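Long-range contact in probable sensor histidine kinase pdtas (Mycobacterium tuberculosis, PDB 2YKF), which is the sensor kinase of a two-component system, probably autophosphorylating on a histidine when c-di-GMP rises under nutrient starvation; the chain here is its GAF and PAS-like sensor region: residues 183-195 against 209-221. Numbering follows the deposited sequence. Where two conformers were deposited one is given.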
loop_
_atom_site.group_PDB
_atom_site.type_symbol
_atom_site.label_atom_id
_atom_site.label_comp_id
_atom_site.label_asym_id
_atom_site.label_seq_id
_atom_site.Cartn_x
_atom_site.Cartn_y
_atom_site.Cartn_z
ATOM N N PHE A 183 8.759 5.095 6.457
ATOM C CA PHE A 183 9.661 5.824 5.557
ATOM C C PHE A 183 10.721 6.478 6.397
ATOM O O PHE A 183 10.376 7.125 7.431
ATOM C CB PHE A 183 8.895 6.937 4.837
ATOM C CG PHE A 183 9.780 7.803 3.966
ATOM C CD1 PHE A 183 10.175 7.370 2.758
ATOM C CD2 PHE A 183 10.286 9.012 4.447
ATOM C CE1 PHE A 183 11.010 8.190 1.914
ATOM C CE2 PHE A 183 11.121 9.798 3.669
ATOM C CZ PHE A 183 11.490 9.388 2.406
ATOM N N ILE A 184 11.993 6.333 5.985
ATOM C CA ILE A 184 13.162 6.948 6.697
ATOM C C ILE A 184 14.044 7.650 5.655
ATOM O O ILE A 184 14.307 7.074 4.595
ATOM C CB ILE A 184 14.025 5.853 7.330
ATOM C CG1 ILE A 184 13.351 5.312 8.598
ATOM C CG2 ILE A 184 15.436 6.368 7.760
ATOM C CD1 ILE A 184 13.891 3.963 9.103
ATOM N N ARG A 185 14.444 8.899 5.917
ATOM C CA ARG A 185 15.384 9.573 5.040
ATOM C C ARG A 185 16.730 9.614 5.765
ATOM O O ARG A 185 16.798 10.055 6.914
ATOM C CB ARG A 185 14.887 10.969 4.663
ATOM C CG ARG A 185 15.849 11.773 3.796
ATOM C CD ARG A 185 15.996 11.169 2.430
ATOM N NE ARG A 185 17.372 11.311 1.952
ATOM C CZ ARG A 185 17.849 12.390 1.343
ATOM N NH1 ARG A 185 17.055 13.427 1.108
ATOM N NH2 ARG A 185 19.112 12.422 0.945
ATOM N N LEU A 186 17.782 9.105 5.099
ATOM C CA LEU A 186 19.148 9.176 5.689
ATOM C C LEU A 186 19.942 10.249 4.943
ATOM O O LEU A 186 19.837 10.346 3.753
ATOM C CB LEU A 186 19.915 7.868 5.499
ATOM C CG LEU A 186 19.446 6.582 6.126
ATOM C CD1 LEU A 186 20.634 5.567 6.067
ATOM C CD2 LEU A 186 19.030 6.876 7.573
ATOM N N ASP A 187 20.728 11.034 5.654
ATOM C CA ASP A 187 21.611 11.978 5.009
ATOM C C ASP A 187 22.896 11.268 4.587
ATOM O O ASP A 187 23.053 10.061 4.846
ATOM C CB ASP A 187 21.897 13.155 5.958
ATOM C CG ASP A 187 22.833 12.778 7.098
ATOM O OD1 ASP A 187 23.494 11.677 7.058
ATOM O OD2 ASP A 187 22.926 13.610 8.020
ATOM N N VAL A 188 23.833 12.010 3.957
ATOM C CA VAL A 188 25.091 11.411 3.442
ATOM C C VAL A 188 25.898 10.653 4.466
ATOM O O VAL A 188 26.599 9.737 4.119
ATOM C CB VAL A 188 26.056 12.443 2.748
ATOM C CG1 VAL A 188 25.556 12.776 1.361
ATOM C CG2 VAL A 188 26.274 13.721 3.646
ATOM N N ASP A 189 25.814 11.027 5.724
ATOM C CA ASP A 189 26.579 10.316 6.765
ATOM C C ASP A 189 25.824 9.142 7.373
ATOM O O ASP A 189 26.299 8.552 8.311
ATOM C CB ASP A 189 26.954 11.264 7.907
ATOM C CG ASP A 189 27.820 12.430 7.436
ATOM O OD1 ASP A 189 28.644 12.218 6.499
ATOM O OD2 ASP A 189 27.647 13.550 7.986
ATOM N N GLY A 190 24.645 8.821 6.857
ATOM C CA GLY A 190 23.892 7.683 7.400
ATOM C C GLY A 190 23.097 8.046 8.645
ATOM O O GLY A 190 22.606 7.159 9.357
ATOM N N VAL A 191 22.969 9.357 8.898
ATOM C CA VAL A 191 22.167 9.919 10.025
ATOM C C VAL A 191 20.720 10.128 9.554
ATOM O O VAL A 191 20.500 10.622 8.434
ATOM C CB VAL A 191 22.779 11.288 10.560
ATOM C CG1 VAL A 191 21.860 11.912 11.652
ATOM C CG2 VAL A 191 24.239 11.045 11.066
ATOM N N VAL A 192 19.767 9.693 10.369
ATOM C CA VAL A 192 18.331 9.809 10.047
ATOM C C VAL A 192 17.912 11.275 10.141
ATOM O O VAL A 192 17.928 11.861 11.221
ATOM C CB VAL A 192 17.485 8.968 11.052
ATOM C CG1 VAL A 192 15.966 9.163 10.825
ATOM C CG2 VAL A 192 17.864 7.481 11.018
ATOM N N SER A 193 17.517 11.857 9.024
ATOM C CA SER A 193 17.035 13.198 9.021
ATOM C C SER A 193 15.533 13.244 9.155
ATOM O O SER A 193 14.986 14.255 9.642
ATOM C CB SER A 193 17.533 13.924 7.774
ATOM O OG SER A 193 16.734 13.596 6.637
ATOM N N TYR A 194 14.840 12.130 8.810
ATOM C CA TYR A 194 13.367 12.055 9.050
ATOM C C TYR A 194 12.987 10.603 9.123
ATOM O O TYR A 194 13.499 9.801 8.304
ATOM C CB TYR A 194 12.538 12.731 7.907
ATOM C CG TYR A 194 11.050 12.527 8.119
ATOM C CD1 TYR A 194 10.365 13.290 9.076
ATOM C CD2 TYR A 194 10.366 11.476 7.476
ATOM C CE1 TYR A 194 9.016 13.096 9.329
ATOM C CE2 TYR A 194 9.030 11.261 7.712
ATOM C CZ TYR A 194 8.360 12.063 8.633
ATOM O OH TYR A 194 7.060 11.835 8.890
ATOM N N ALA A 195 12.131 10.279 10.103
ATOM C CA ALA A 195 11.513 8.929 10.237
ATOM C C ALA A 195 10.010 9.087 10.479
ATOM O O ALA A 195 9.570 9.848 11.381
ATOM C CB ALA A 195 12.178 8.136 11.407
ATOM N N THR A 209 14.435 1.888 22.116
ATOM C CA THR A 209 13.856 2.646 23.244
ATOM C C THR A 209 14.271 4.116 23.114
ATOM O O THR A 209 13.977 4.926 23.972
ATOM C CB THR A 209 14.380 2.112 24.608
ATOM O OG1 THR A 209 15.794 2.308 24.676
ATOM C CG2 THR A 209 14.145 0.624 24.729
ATOM N N THR A 210 14.968 4.416 22.028
ATOM C CA THR A 210 15.618 5.718 21.745
ATOM C C THR A 210 14.877 6.493 20.656
ATOM O O THR A 210 13.960 5.956 20.018
ATOM C CB THR A 210 17.085 5.419 21.294
ATOM O OG1 THR A 210 17.931 5.467 22.436
ATOM C CG2 THR A 210 17.631 6.378 20.199
ATOM N N GLU A 211 15.225 7.766 20.463
ATOM C CA GLU A 211 14.755 8.491 19.264
ATOM C C GLU A 211 15.416 7.910 17.983
ATOM O O GLU A 211 16.443 7.269 18.042
ATOM C CB GLU A 211 15.043 10.015 19.407
ATOM C CG GLU A 211 14.115 10.712 20.421
ATOM C CD GLU A 211 14.619 12.095 20.870
ATOM O OE1 GLU A 211 15.688 12.561 20.370
ATOM O OE2 GLU A 211 13.931 12.709 21.728
ATOM N N LEU A 212 14.839 8.136 16.822
ATOM C CA LEU A 212 15.535 7.702 15.613
ATOM C C LEU A 212 16.176 8.871 14.916
ATOM O O LEU A 212 17.298 8.789 14.484
ATOM C CB LEU A 212 14.543 7.026 14.673
ATOM C CG LEU A 212 15.004 5.999 13.665
ATOM C CD1 LEU A 212 16.119 5.085 14.211
ATOM C CD2 LEU A 212 13.718 5.218 13.232
ATOM N N GLU A 213 15.424 9.953 14.773
ATOM C CA GLU A 213 15.932 11.167 14.155
ATOM C C GLU A 213 17.171 11.726 14.842
ATOM O O GLU A 213 17.275 11.705 16.060
ATOM C CB GLU A 213 14.836 12.227 14.083
ATOM C CG GLU A 213 13.909 11.963 12.907
ATOM C CD GLU A 213 12.621 12.804 12.899
ATOM O OE1 GLU A 213 12.567 13.926 13.502
ATOM O OE2 GLU A 213 11.669 12.323 12.257
ATOM N N GLY A 214 18.121 12.161 14.026
ATOM C CA GLY A 214 19.421 12.599 14.494
ATOM C C GLY A 214 20.381 11.492 14.906
ATOM O O GLY A 214 21.432 11.768 15.422
ATOM N N VAL A 215 20.040 10.228 14.697
ATOM C CA VAL A 215 20.948 9.146 15.139
ATOM C C VAL A 215 21.447 8.444 13.888
ATOM O O VAL A 215 20.746 8.388 12.899
ATOM C CB VAL A 215 20.264 8.149 16.081
ATOM C CG1 VAL A 215 21.255 7.099 16.571
ATOM C CG2 VAL A 215 19.644 8.874 17.297
ATOM N N ASN A 216 22.692 7.971 13.933
ATOM C CA ASN A 216 23.213 7.131 12.908
ATOM C C ASN A 216 22.351 5.851 12.831
ATOM O O ASN A 216 22.128 5.194 13.834
ATOM C CB ASN A 216 24.699 6.809 13.186
ATOM C CG ASN A 216 25.277 5.928 12.133
ATOM O OD1 ASN A 216 25.092 4.718 12.184
ATOM N ND2 ASN A 216 25.899 6.535 11.097
ATOM N N LEU A 217 21.818 5.574 11.651
ATOM C CA LEU A 217 20.843 4.471 11.475
ATOM C C LEU A 217 21.425 3.112 11.854
ATOM O O LEU A 217 20.860 2.386 12.703
ATOM C CB LEU A 217 20.304 4.438 10.037
ATOM C CG LEU A 217 19.270 3.297 9.870
ATOM C CD1 LEU A 217 17.953 3.597 10.536
ATOM C CD2 LEU A 217 19.052 3.059 8.453
ATOM N N ILE A 218 22.589 2.775 11.265
ATOM C CA ILE A 218 23.287 1.540 11.669
ATOM C C ILE A 218 23.492 1.392 13.180
ATOM O O ILE A 218 23.213 0.333 13.734
ATOM C CB ILE A 218 24.586 1.378 10.927
ATOM C CG1 ILE A 218 24.261 1.171 9.456
ATOM C CG2 ILE A 218 25.426 0.228 11.528
ATOM C CD1 ILE A 218 23.118 0.050 9.226
ATOM N N ASP A 219 23.921 2.461 13.865
ATOM C CA ASP A 219 24.117 2.379 15.328
ATOM C C ASP A 219 22.844 2.081 16.149
ATOM O O ASP A 219 22.904 1.417 17.171
ATOM C CB ASP A 219 24.789 3.638 15.842
ATOM C CG ASP A 219 26.225 3.774 15.316
ATOM O OD1 ASP A 219 26.804 2.727 14.853
ATOM O OD2 ASP A 219 26.746 4.926 15.349
ATOM N N ALA A 220 21.710 2.645 15.717
ATOM C CA ALA A 220 20.394 2.349 16.260
ATOM C C ALA A 220 19.928 0.932 15.888
ATOM O O ALA A 220 19.220 0.271 16.663
ATOM C CB ALA A 220 19.405 3.345 15.702
ATOM N N THR A 221 20.276 0.479 14.696
ATOM C CA THR A 221 19.656 -0.734 14.141
ATOM C C THR A 221 20.440 -1.992 14.498
ATOM O O THR A 221 19.861 -3.015 14.920
ATOM C CB THR A 221 19.512 -0.616 12.618
ATOM O OG1 THR A 221 18.731 0.547 12.351
ATOM C CG2 THR A 221 18.758 -1.829 12.040
HETATM O O HOH W 1 23.635 4.539 9.097
#
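The opening β-hairpin of the PAS-like domain lends the outer edge of its second strand to the loop 209-216, which leads into helix 217-221. Backbone bonds pair them around a single bridge, Val-191 with Asn-216. Val-192 N gives to Val-215 O (3.0 Å). Gly-214 N returns a bond to Val-192 O (2.8 Å). Leu-217 N meets Gly-190 O at 2.9 Å, straight (179°). Gly-190 O also takes a bond from a water that accepts from Ile-218 N, so one carbonyl serves two amides of the helix's first turn. Gly-214 takes the third place of the type II turn 212-215, where phi is positive; Gly-190, ending the type I turn 187-190, also has positive phi, a region glycine enters easily. Asn-216 is the N-cap, its OD1 receiving Asp-219 N in the carbonyl plane.

Further along the strand, extended Glu-213 takes the N-H of Ala-195 on the anti side of OE2 (3.0 Å). Its side chain lies beside that of Tyr-194, pointing the same way, carboxylate and ring planes 34° apart. On the face carrying Ile-184, Leu-186 and Val-192, Leu-217, with CG anti to the backbone N (chi1 -179°), brings CD1 to Val-192 CG2 (3.9 Å) and crosses Leu-186 at about a right angle. Short Val-192 touches both Leu-212 and Leu-217, whose longer, flexible side chains also reach Ile-184 CD1. Leu-212 CD2 lies 3.8 Å from Ala-195 CB, the small side chain leaving room for the leucine. Tyr-203 of helix 197-205 and Ile-278 of strand 272-282 extend this layer, while Ile-218 packs against helix 228-243 and Tyr-194 against helix 143-161.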